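Local coordinates for protein N-acetylgalactosaminyltransferase 7 (Homo sapiens, PDB 6IWR) that joins a GT-A glycosyltransferase domain to a ricin-type beta-trefoil lectin domain, the two-domain plan of its glycosyltransferase family, at residues Gly495-Gly500 with Gln509-Asn514; Gln524-Gly529 with Ser533-Thr538; Lys564-Ser569 with Val575-Cys580. All coordinates share one frame; numbering follows the deposited sequence.

Interaction 1 (Gly495-Gly500 with Gln509-Asn514)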
loop_
_atom_site.group_PDB
_atom_site.type_symbol
_atom_site.label_atom_id
_atom_site.label_comp_id
_atom_site.label_asym_id
_atom_site.label_seq_id
_atom_site.Cartn_x
_atom_site.Cartn_y
_atom_site.Cartn_z
ATOM N N GLY A 495 -5.160 9.819 7.453
ATOM C CA GLY A 495 -6.384 9.465 6.756
ATOM C C GLY A 495 -7.611 9.714 7.606
ATOM O O GLY A 495 -7.547 9.875 8.824
ATOM N N PHE A 496 -8.763 9.753 6.943
ATOM C CA PHE A 496 -10.031 10.020 7.612
ATOM C C PHE A 496 -10.852 8.747 7.757
ATOM O O PHE A 496 -11.063 8.012 6.788
ATOM C CB PHE A 496 -10.839 11.073 6.871
ATOM C CG PHE A 496 -10.202 12.404 6.878
ATOM C CD1 PHE A 496 -9.948 13.042 8.080
ATOM C CD2 PHE A 496 -9.852 13.025 5.690
ATOM C CE1 PHE A 496 -9.350 14.287 8.103
ATOM C CE2 PHE A 496 -9.250 14.276 5.697
ATOM C CZ PHE A 496 -8.996 14.908 6.905
ATOM N N VAL A 497 -11.308 8.509 8.969
ATOM C CA VAL A 497 -12.086 7.333 9.315
ATOM C C VAL A 497 -13.481 7.495 8.737
ATOM O O VAL A 497 -13.989 8.612 8.634
ATOM C CB VAL A 497 -12.083 7.177 10.850
ATOM C CG1 VAL A 497 -13.452 7.404 11.463
ATOM C CG2 VAL A 497 -11.462 5.868 11.267
ATOM N N GLU A 498 -14.093 6.388 8.321
ATOM C CA GLU A 498 -15.406 6.415 7.681
ATOM C C GLU A 498 -16.374 5.482 8.395
ATOM O O GLU A 498 -16.038 4.809 9.381
ATOM C CB GLU A 498 -15.299 6.026 6.207
ATOM C CG GLU A 498 -14.042 6.546 5.551
ATOM C CD GLU A 498 -13.921 6.126 4.099
ATOM O OE1 GLU A 498 -14.913 5.593 3.558
ATOM O OE2 GLU A 498 -12.835 6.328 3.503
ATOM N N LEU A 499 -17.596 5.450 7.876
ATOM C CA LEU A 499 -18.628 4.534 8.337
ATOM C C LEU A 499 -18.773 3.405 7.327
ATOM O O LEU A 499 -18.753 3.637 6.117
ATOM C CB LEU A 499 -19.965 5.258 8.515
ATOM C CG LEU A 499 -21.041 4.590 9.376
ATOM C CD1 LEU A 499 -20.687 4.777 10.829
ATOM C CD2 LEU A 499 -22.452 5.125 9.072
ATOM N N GLY A 500 -18.903 2.179 7.815
ATOM C CA GLY A 500 -19.190 1.076 6.929
ATOM C C GLY A 500 -20.093 0.059 7.587
ATOM O O GLY A 500 -20.344 0.111 8.792
ATOM N N GLN A 509 -12.394 -2.465 11.963
ATOM C CA GLN A 509 -13.595 -2.018 12.651
ATOM C C GLN A 509 -13.486 -2.188 14.156
ATOM O O GLN A 509 -14.511 -2.227 14.848
ATOM C CB GLN A 509 -14.816 -2.757 12.125
ATOM C CG GLN A 509 -15.222 -2.317 10.764
ATOM C CD GLN A 509 -16.516 -2.955 10.325
ATOM O OE1 GLN A 509 -17.108 -3.762 11.058
ATOM N NE2 GLN A 509 -16.983 -2.583 9.140
ATOM N N LEU A 510 -12.262 -2.269 14.675
ATOM C CA LEU A 510 -11.989 -2.486 16.094
ATOM C C LEU A 510 -11.262 -1.279 16.667
ATOM O O LEU A 510 -10.321 -0.769 16.052
ATOM C CB LEU A 510 -11.132 -3.728 16.280
ATOM C CG LEU A 510 -10.987 -4.213 17.708
ATOM C CD1 LEU A 510 -12.053 -5.276 17.936
ATOM C CD2 LEU A 510 -9.569 -4.739 17.987
ATOM N N PHE A 511 -11.692 -0.827 17.840
ATOM C CA PHE A 511 -11.053 0.305 18.505
ATOM C C PHE A 511 -10.957 0.029 19.998
ATOM O O PHE A 511 -11.599 -0.880 20.530
ATOM C CB PHE A 511 -11.809 1.606 18.239
ATOM C CG PHE A 511 -11.865 1.973 16.781
ATOM C CD1 PHE A 511 -12.873 1.464 15.958
ATOM C CD2 PHE A 511 -10.896 2.806 16.222
ATOM C CE1 PHE A 511 -12.911 1.788 14.617
ATOM C CE2 PHE A 511 -10.930 3.129 14.883
ATOM C CZ PHE A 511 -11.941 2.636 14.084
ATOM N N ARG A 512 -10.116 0.796 20.672
ATOM C CA ARG A 512 -10.086 0.766 22.126
ATOM C C ARG A 512 -9.962 2.194 22.623
ATOM O O ARG A 512 -9.343 3.044 21.974
ATOM C CB ARG A 512 -8.938 -0.110 22.695
ATOM C CG ARG A 512 -7.585 0.200 22.109
ATOM C CD ARG A 512 -6.598 -0.921 22.306
ATOM N NE ARG A 512 -5.389 -0.385 22.897
ATOM C CZ ARG A 512 -4.371 0.115 22.202
ATOM N NH1 ARG A 512 -4.398 0.132 20.858
ATOM N NH2 ARG A 512 -3.315 0.592 22.860
ATOM N N ILE A 513 -10.581 2.464 23.765
ATOM C CA ILE A 513 -10.464 3.754 24.426
ATOM C C ILE A 513 -9.693 3.573 25.725
ATOM O O ILE A 513 -9.996 2.682 26.526
ATOM C CB ILE A 513 -11.834 4.404 24.683
ATOM C CG1 ILE A 513 -11.642 5.894 24.957
ATOM C CG2 ILE A 513 -12.482 3.807 25.881
ATOM C CD1 ILE A 513 -12.902 6.582 25.255
ATOM N N ASN A 514 -8.720 4.453 25.924
ATOM C CA ASN A 514 -7.793 4.528 27.038
ATOM C C ASN A 514 -8.437 5.086 28.292
ATOM O O ASN A 514 -9.367 5.888 28.236
ATOM C CB ASN A 514 -6.663 5.500 26.698
ATOM C CG ASN A 514 -5.423 4.816 26.425
ATOM O OD1 ASN A 514 -5.310 3.619 26.703
ATOM N ND2 ASN A 514 -4.444 5.542 25.898
#
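Val497 and Phe511 form the apolar part of this small contact. Branch CG2 of Val497 approaches the far end of the aromatic ring obliquely, at 4.3 Å from Phe511 CZ. The beta-branched valine presents a compact methyl, while the long, flat phenylalanine spans the gap between two chain segments that are well separated: the closest CA atoms, those of Gly500 and Gln509, are 8.6 Å apart.

The polar part is looser. The amide nitrogen NE2 of Gln509 lies 4.3 Å from Gly500 O, too far for a hydrogen bond; the amide is held instead by residues soon after Gly500, NE2 bonding Pro501 O and OE1 bonding His503 N. CD lies anti to CA (chi2 -174°), an extended form that carries the amide up to these backbone groups. Gly500 brings no side chain to the place where the amide passes.

Gln509, Leu510 and Phe511 are probably a variant of the Gln-x-Trp motif of ricin-type beta-trefoils, with phenylalanine in place of the tryptophan. Phe511 also rests on Leu519 and Gln521 of strand 519-521, while Val497 packs on Ile486 of strand 484-487, the partner of strand 498-501.

Interaction 2 (Gln524-Gly529 with Ser533-Thr538)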
loop_
_atom_site.group_PDB
_atom_site.type_symbol
_atom_site.label_atom_id
_atom_site.label_comp_id
_atom_site.label_asym_id
_atom_site.label_seq_id
_atom_site.Cartn_x
_atom_site.Cartn_y
_atom_site.Cartn_z
ATOM N N GLN A 524 -2.288 3.727 16.249
ATOM C CA GLN A 524 -2.841 5.030 15.919
ATOM C C GLN A 524 -3.897 5.517 16.892
ATOM O O GLN A 524 -4.460 4.746 17.641
ATOM C CB GLN A 524 -3.405 5.033 14.504
ATOM C CG GLN A 524 -2.501 4.412 13.456
ATOM C CD GLN A 524 -1.738 5.430 12.656
ATOM O OE1 GLN A 524 -2.272 6.066 11.764
ATOM N NE2 GLN A 524 -0.482 5.584 12.973
ATOM N N CYS A 525 -4.142 6.819 16.867
ATOM C CA CYS A 525 -5.230 7.451 17.608
ATOM C C CYS A 525 -6.131 8.269 16.691
ATOM O O CYS A 525 -5.712 8.759 15.641
ATOM C CB CYS A 525 -4.697 8.360 18.710
ATOM S SG CYS A 525 -3.955 7.465 19.940
ATOM N N LEU A 526 -7.399 8.382 17.083
ATOM C CA LEU A 526 -8.326 9.275 16.412
ATOM C C LEU A 526 -8.220 10.646 17.062
ATOM O O LEU A 526 -8.045 10.754 18.281
ATOM C CB LEU A 526 -9.783 8.797 16.475
ATOM C CG LEU A 526 -10.235 7.350 16.264
ATOM C CD1 LEU A 526 -11.281 7.243 15.182
ATOM C CD2 LEU A 526 -9.080 6.443 15.928
ATOM N N THR A 527 -8.306 11.686 16.236
ATOM C CA THR A 527 -8.321 13.063 16.704
ATOM C C THR A 527 -9.161 13.876 15.735
ATOM O O THR A 527 -9.757 13.335 14.801
ATOM C CB THR A 527 -6.908 13.639 16.843
ATOM O OG1 THR A 527 -7.005 15.051 17.039
ATOM C CG2 THR A 527 -6.095 13.365 15.592
ATOM N N LYS A 528 -9.205 15.181 15.957
ATOM C CA LYS A 528 -10.034 16.082 15.172
ATOM C C LYS A 528 -9.192 16.676 14.053
ATOM O O LYS A 528 -8.150 17.287 14.312
ATOM C CB LYS A 528 -10.623 17.181 16.057
ATOM C CG LYS A 528 -11.530 18.138 15.322
ATOM C CD LYS A 528 -10.767 19.369 14.879
ATOM C CE LYS A 528 -10.657 20.363 16.018
ATOM N NZ LYS A 528 -11.159 21.695 15.582
ATOM N N GLY A 529 -9.627 16.482 12.816
ATOM C CA GLY A 529 -8.867 17.042 11.724
ATOM C C GLY A 529 -9.298 18.458 11.406
ATOM O O GLY A 529 -10.299 18.655 10.711
ATOM N N SER A 533 -14.569 18.951 10.507
ATOM C CA SER A 533 -15.157 18.232 11.622
ATOM C C SER A 533 -14.970 16.739 11.455
ATOM O O SER A 533 -15.655 15.952 12.122
ATOM C CB SER A 533 -16.644 18.563 11.728
ATOM O OG SER A 533 -16.841 19.780 12.437
ATOM N N LYS A 534 -14.103 16.342 10.523
ATOM C CA LYS A 534 -13.795 14.947 10.278
ATOM C C LYS A 534 -12.891 14.410 11.373
ATOM O O LYS A 534 -12.134 15.145 12.020
ATOM C CB LYS A 534 -13.108 14.753 8.935
ATOM C CG LYS A 534 -13.933 15.082 7.739
ATOM C CD LYS A 534 -13.028 15.646 6.650
ATOM C CE LYS A 534 -13.124 14.885 5.343
ATOM N NZ LYS A 534 -13.307 15.832 4.203
ATOM N N VAL A 535 -12.987 13.100 11.568
ATOM C CA VAL A 535 -12.158 12.362 12.499
ATOM C C VAL A 535 -11.055 11.690 11.711
ATOM O O VAL A 535 -11.314 10.931 10.768
ATOM C CB VAL A 535 -12.990 11.336 13.272
ATOM C CG1 VAL A 535 -12.118 10.549 14.223
ATOM C CG2 VAL A 535 -14.084 12.058 13.987
ATOM N N MET A 536 -9.831 11.962 12.107
ATOM C CA MET A 536 -8.636 11.531 11.422
ATOM C C MET A 536 -7.938 10.476 12.273
ATOM O O MET A 536 -8.164 10.386 13.481
ATOM C CB MET A 536 -7.757 12.760 11.188
ATOM C CG MET A 536 -6.485 12.590 10.387
ATOM S SD MET A 536 -5.558 14.136 10.504
ATOM C CE MET A 536 -5.777 14.493 12.247
ATOM N N ILE A 537 -7.108 9.661 11.624
ATOM C CA ILE A 537 -6.292 8.629 12.262
ATOM C C ILE A 537 -4.827 9.009 12.069
ATOM O O ILE A 537 -4.400 9.242 10.932
ATOM C CB ILE A 537 -6.558 7.251 11.638
ATOM C CG1 ILE A 537 -7.502 6.429 12.462
ATOM C CG2 ILE A 537 -5.302 6.419 11.630
ATOM C CD1 ILE A 537 -7.080 4.974 12.443
ATOM N N THR A 538 -4.049 9.065 13.154
ATOM C CA THR A 538 -2.625 9.372 13.016
ATOM C C THR A 538 -1.815 8.590 14.018
ATOM O O THR A 538 -2.353 7.933 14.910
ATOM C CB THR A 538 -2.265 10.842 13.257
ATOM O OG1 THR A 538 -3.448 11.628 13.430
ATOM C CG2 THR A 538 -1.437 11.373 12.108
#
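Leu526 reaches across to two neighbours on the opposite strand, crossing both Val535 and Ile537 at a slant. Its branches divide the work: CD1 meets Val535 CG1 at 3.5 Å, and CD2 meets Ile537 CG1 at 3.8 Å. CG stands anti to the carbonyl carbon (chi1 -43°), and from there the two methyls spread along the opposite strand. Branched aliphatic residues suit this face, where Leu526 also touches Leu519 and Val535 touches Val575 of neighbouring strands. At the start of the hairpin Gln524 crosses Ile537 at about a right angle, its OE1 against Ile537 CG2, while that oxygen accepts a hydrogen bond from Asn493 N.

On the reverse face Thr527 and Met536 run side by side in the same direction. The methyl CG2 of Thr527 touches the terminal methyl CE of Met536 at 3.5 Å, and the flexible methionine bends at chi3 to bring this end near Gly529 as well. OG1 of Thr527 is hydrogen-bonded to Glu547 OE1.

Backbone bonds fix this alternation. Cys525 and Thr538 form one antiparallel hydrogen-bonded pair, with Cys525 N 2.9 Å from Thr538 O; Thr527 and Met536 form the next, with Met536 N 3.0 Å from Thr527 O. The strand axes run at 132°, a strongly twisted hairpin.

The chemistry is therefore two-sided. Backbone hydrogen bonds set the register, greasy branches on one face join the trefoil core, and the other face mixes methyl contacts with polar groups; there Cys525, in a disulfide with Cys540 just past strand 534-539, clamps the open end of the hairpin.

Interaction 3 (Lys564-Ser569 with Val575-Cys580)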
loop_
_atom_site.group_PDB
_atom_site.type_symbol
_atom_site.label_atom_id
_atom_site.label_comp_id
_atom_site.label_asym_id
_atom_site.label_seq_id
_atom_site.Cartn_x
_atom_site.Cartn_y
_atom_site.Cartn_z
ATOM N N LYS A 564 -17.924 18.776 21.373
ATOM C CA LYS A 564 -18.772 18.141 20.365
ATOM C C LYS A 564 -18.867 16.623 20.531
ATOM O O LYS A 564 -18.014 15.976 21.152
ATOM C CB LYS A 564 -18.263 18.510 18.967
ATOM C CG LYS A 564 -18.404 20.020 18.667
ATOM C CD LYS A 564 -17.809 20.361 17.318
ATOM C CE LYS A 564 -18.012 21.787 16.916
ATOM N NZ LYS A 564 -17.259 22.043 15.660
ATOM N N CYS A 565 -19.952 16.069 19.986
ATOM C CA CYS A 565 -20.303 14.652 20.027
ATOM C C CYS A 565 -19.871 13.933 18.739
ATOM O O CYS A 565 -19.902 14.493 17.643
ATOM C CB CYS A 565 -21.816 14.497 20.222
ATOM S SG CYS A 565 -22.442 14.580 21.892
ATOM N N LEU A 566 -19.413 12.694 18.879
ATOM C CA LEU A 566 -19.201 11.896 17.681
ATOM C C LEU A 566 -20.539 11.762 16.949
ATOM O O LEU A 566 -21.574 11.516 17.571
ATOM C CB LEU A 566 -18.600 10.532 18.050
ATOM C CG LEU A 566 -17.900 9.795 16.893
ATOM C CD1 LEU A 566 -16.921 10.728 16.192
ATOM C CD2 LEU A 566 -17.186 8.534 17.325
ATOM N N ASP A 567 -20.543 11.982 15.636
ATOM C CA ASP A 567 -21.782 11.946 14.854
ATOM C C ASP A 567 -21.508 11.177 13.571
ATOM O O ASP A 567 -20.355 10.943 13.202
ATOM C CB ASP A 567 -22.312 13.368 14.517
ATOM C CG ASP A 567 -23.856 13.433 14.293
ATOM O OD1 ASP A 567 -24.545 12.386 14.118
ATOM O OD2 ASP A 567 -24.378 14.580 14.305
ATOM N N ARG A 568 -22.571 10.780 12.889
ATOM C CA ARG A 568 -22.479 10.023 11.649
ATOM C C ARG A 568 -23.591 10.391 10.677
ATOM O O ARG A 568 -24.610 10.894 11.091
ATOM C CB ARG A 568 -22.512 8.524 11.942
ATOM C CG ARG A 568 -23.898 7.959 12.134
ATOM C CD ARG A 568 -23.850 6.617 12.803
ATOM N NE ARG A 568 -25.158 6.243 13.286
ATOM C CZ ARG A 568 -25.480 6.167 14.562
ATOM N NH1 ARG A 568 -24.587 6.438 15.482
ATOM N NH2 ARG A 568 -26.696 5.822 14.914
ATOM N N SER A 569 -23.394 10.144 9.386
ATOM C CA SER A 569 -24.474 10.304 8.422
ATOM C C SER A 569 -25.233 9.048 8.015
ATOM O O SER A 569 -26.432 9.092 7.836
ATOM C CB SER A 569 -24.005 11.017 7.172
ATOM O OG SER A 569 -25.078 11.143 6.273
ATOM N N VAL A 575 -18.276 9.954 9.095
ATOM C CA VAL A 575 -18.076 10.076 10.532
ATOM C C VAL A 575 -17.523 11.464 10.816
ATOM O O VAL A 575 -16.473 11.842 10.281
ATOM C CB VAL A 575 -17.124 8.997 11.069
ATOM C CG1 VAL A 575 -16.736 9.329 12.500
ATOM C CG2 VAL A 575 -17.756 7.621 10.969
ATOM N N PHE A 576 -18.201 12.216 11.668
ATOM C CA PHE A 576 -17.707 13.548 11.999
ATOM C C PHE A 576 -18.091 13.845 13.441
ATOM O O PHE A 576 -18.721 13.022 14.109
ATOM C CB PHE A 576 -18.261 14.589 11.022
ATOM C CG PHE A 576 -19.747 14.530 10.879
ATOM C CD1 PHE A 576 -20.565 15.206 11.783
ATOM C CD2 PHE A 576 -20.342 13.779 9.871
ATOM C CE1 PHE A 576 -21.951 15.155 11.684
ATOM C CE2 PHE A 576 -21.745 13.720 9.767
ATOM C CZ PHE A 576 -22.542 14.414 10.678
ATOM N N ILE A 577 -17.694 15.023 13.927
ATOM C CA ILE A 577 -18.142 15.532 15.224
ATOM C C ILE A 577 -18.956 16.802 14.998
ATOM O O ILE A 577 -18.559 17.676 14.224
ATOM C CB ILE A 577 -16.978 15.807 16.198
ATOM C CG1 ILE A 577 -15.994 16.813 15.612
ATOM C CG2 ILE A 577 -16.255 14.546 16.574
ATOM C CD1 ILE A 577 -14.948 17.255 16.607
ATOM N N SER A 578 -20.094 16.900 15.671
ATOM C CA SER A 578 -20.964 18.060 15.573
ATOM C C SER A 578 -21.455 18.411 16.974
ATOM O O SER A 578 -21.174 17.695 17.934
ATOM C CB SER A 578 -22.122 17.781 14.626
ATOM O OG SER A 578 -22.679 16.536 14.953
ATOM N N ASN A 579 -22.181 19.531 17.102
ATOM C CA ASN A 579 -22.620 20.017 18.413
ATOM C C ASN A 579 -23.582 19.032 19.061
ATOM O O ASN A 579 -24.534 18.583 18.423
ATOM C CB ASN A 579 -23.293 21.379 18.268
ATOM C CG ASN A 579 -22.302 22.483 18.069
ATOM O OD1 ASN A 579 -21.557 22.820 18.975
ATOM N ND2 ASN A 579 -22.273 23.051 16.880
ATOM N N CYS A 580 -23.356 18.700 20.329
ATOM C CA CYS A 580 -24.148 17.633 20.934
ATOM C C CYS A 580 -25.622 17.984 20.881
ATOM O O CYS A 580 -26.023 19.091 21.247
ATOM C CB CYS A 580 -23.728 17.352 22.383
ATOM S SG CYS A 580 -22.141 16.476 22.604
#
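Asp567 lies beside Phe576, both side chains pointing the same way from a hydrogen-bonded pair of a beta hairpin. From its CB outward, the aspartate first meets the aromatic ring, CB lying 3.4 Å from Phe576 CE1. CG, anti to the backbone N (chi1 -154°), remains close to the same ring atom, with the carboxylate plane turned 49° from the ring plane. At the tip, OD2 accepts a hydrogen bond of 2.7 Å from Ser578 OG through its anti lone pair. A short acid suits this place: its aliphatic CB packs on the ring while its oxygen reaches the serine.

The ring also lies beneath backbone, with Asp567 O over its centre. On the other face of the hairpin Leu566 CD1 packs against Ile577 CG2 at 3.9 Å and Val575 CG1 at 4.0 Å. Where the strands part, Cys565 SG and Cys580 SG close a disulfide of 2.0 Å (chi3 98°).

The hairpin belongs to the beta-trefoil. Leu566 and Val575 face Ile486 of strand 484-487 and Val535 of strand 534-539, Leu566 O takes a bond from Trp589 NE1 of strand 589-592, and Leu566 is backbone-bonded to Phe557 of strand 556-559.

All three contacts lie in the beta-trefoil domain but differ in kind. Interaction 1 is wholly buried and small, made mainly by side chains between two segments not paired with each other. Interactions 2 and 3 are partly buried hairpins zipped by backbone hydrogen bonds, with one mostly aliphatic face in the core and the other of mixed character; interaction 3 contains both cysteines of its disulfide, interaction 2 one of another. Interactions 1 and 2 share a five-stranded antiparallel sheet, through 511-514 and 524-529 with 534-539; interaction 3 is a separate two-stranded sheet. Val497 packs on Val575, and probable backbone bonds, Gly495 O with Ile537 N and Ser533 O with Ile577 N, join 533-538 to both neighbours.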